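IscA (Thermosynechococcus elongatus, PDB 1X0G) probably serves as a scaffold for iron-sulfur cluster biosynthesis, carrying a [2Fe-2S] cluster within an asymmetric assembly of identical subunits. Local coordinates at residues Ile9-Leu12 with Glu13-Gln16. Numbering follows the deposited sequence.
Sequences IQEL and ERLQ
Glu13 folds back over the preceding turn of helix 6-15 until its OE1 stands in van der Waals contact, 3.4 Å, with CG2 of Ile9. Two torsions put it there: CG sits between the backbone N and the carbonyl carbon (chi1 49°), and the chain then bends at chi2. CG thereby comes 3.2 Å from Gln10 O, whereas OE1, 3.2 Å from Ile9 O, gains no bond there, both being acceptors. With an alanine here, Ile9 CG2 and Gln10 O would probably lose the chain lying against them. This is the helix's C-terminal end: Glu13 N donates to Ile9 O at 2.9 Å, Leu15 N to Glu11 O at 3.3 Å, and Gln16 N, of the first residue to leave helical phi/psi, to Leu12 O at 3.2 Å. The tight side holds buried Ile9 and Leu12, with an apolar contact of 4.3 Å between Leu12 CD2 and Leu15 CD1. The solvent side is looser: exposed Arg14 runs beside Glu11, yet its NH1 stays 4.0 Å from Glu11 OE2, beyond a salt bridge, the charged planes 45° apart. In the fold, Ile9 and Leu12 face Leu4 of strand 3-4 and Trp62 of strand 62-66, Leu12 also meets Phe90 of strand 89-93, and Leu15 packs on Leu85 of a second subunit.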
loop_
_atom_site.group_PDB
_atom_site.type_symbol
_atom_site.label_atom_id
_atom_site.label_comp_id
_atom_site.label_asym_id
_atom_site.label_seq_id
_atom_site.Cartn_x
_atom_site.Cartn_y
_atom_site.Cartn_z
ATOM N N ILE C 9 15.883 23.894 12.062
ATOM C CA ILE C 9 16.434 24.893 11.126
ATOM C C ILE C 9 17.933 24.822 10.987
ATOM O O ILE C 9 18.478 24.891 9.886
ATOM C CB ILE C 9 16.117 26.320 11.566
ATOM C CG1 ILE C 9 14.621 26.540 11.628
ATOM C CG2 ILE C 9 16.733 27.314 10.608
ATOM C CD1 ILE C 9 13.973 26.475 10.252
ATOM N N GLN C 10 18.580 24.704 12.135
ATOM C CA GLN C 10 20.033 24.703 12.264
ATOM C C GLN C 10 20.601 23.513 11.543
ATOM O O GLN C 10 21.599 23.635 10.834
ATOM C CB GLN C 10 20.410 24.662 13.756
ATOM C CG GLN C 10 21.870 24.406 14.131
ATOM C CD GLN C 10 22.176 25.049 15.489
ATOM O OE1 GLN C 10 21.260 25.218 16.313
ATOM N NE2 GLN C 10 23.448 25.448 15.718
ATOM N N GLU C 11 19.954 22.368 11.728
ATOM C CA GLU C 11 20.372 21.193 11.053
ATOM C C GLU C 11 20.089 21.305 9.574
ATOM O O GLU C 11 20.870 20.846 8.755
ATOM C CB GLU C 11 19.597 20.018 11.590
ATOM C CG GLU C 11 19.884 18.709 10.858
ATOM C CD GLU C 11 21.282 18.165 11.076
ATOM O OE1 GLU C 11 22.148 18.751 11.811
ATOM O OE2 GLU C 11 21.505 17.113 10.487
ATOM N N LEU C 12 18.968 21.903 9.220
ATOM C CA LEU C 12 18.725 22.138 7.821
ATOM C C LEU C 12 19.737 23.020 7.132
ATOM O O LEU C 12 20.112 22.731 6.014
ATOM C CB LEU C 12 17.347 22.682 7.585
ATOM C CG LEU C 12 16.401 21.524 7.817
ATOM C CD1 LEU C 12 15.028 22.062 7.783
ATOM C CD2 LEU C 12 16.580 20.411 6.797
ATOM N N GLU C 13 20.207 24.082 7.751
ATOM C CA GLU C 13 21.207 24.850 7.010
ATOM C C GLU C 13 22.538 24.116 6.922
ATOM O O GLU C 13 23.371 24.438 6.049
ATOM C CB GLU C 13 21.405 26.264 7.535
ATOM C CG GLU C 13 21.587 26.294 9.007
ATOM C CD GLU C 13 20.653 27.286 9.648
ATOM O OE1 GLU C 13 19.668 27.687 8.970
ATOM O OE2 GLU C 13 20.903 27.666 10.824
ATOM N N ARG C 14 22.730 23.148 7.819
ATOM C CA ARG C 14 23.957 22.370 7.908
ATOM C C ARG C 14 24.112 21.475 6.687
ATOM O O ARG C 14 25.198 21.349 6.145
ATOM C CB ARG C 14 23.930 21.494 9.162
ATOM C CG ARG C 14 25.295 21.387 9.875
ATOM C CD ARG C 14 25.615 19.936 10.194
ATOM N NE ARG C 14 26.475 19.358 9.164
ATOM C CZ ARG C 14 26.185 18.283 8.421
ATOM N NH1 ARG C 14 25.033 17.621 8.576
ATOM N NH2 ARG C 14 27.071 17.858 7.515
ATOM N N LEU C 15 23.008 20.865 6.272
ATOM C CA LEU C 15 22.973 19.962 5.134
ATOM C C LEU C 15 22.897 20.728 3.815
ATOM O O LEU C 15 23.293 20.210 2.760
ATOM C CB LEU C 15 21.761 19.047 5.263
ATOM C CG LEU C 15 21.633 18.323 6.599
ATOM C CD1 LEU C 15 20.187 18.092 6.962
ATOM C CD2 LEU C 15 22.419 17.010 6.547
ATOM N N GLN C 16 22.376 21.957 3.886
ATOM C CA GLN C 16 22.287 22.880 2.759
ATOM C C GLN C 16 23.728 23.365 2.520
ATOM O O GLN C 16 23.991 24.368 1.864
ATOM C CB GLN C 16 21.283 23.983 3.124
ATOM C CG GLN C 16 20.808 24.912 2.028
ATOM C CD GLN C 16 21.200 26.390 2.301
ATOM O OE1 GLN C 16 20.833 26.957 3.338
ATOM N NE2 GLN C 16 21.945 27.012 1.362
#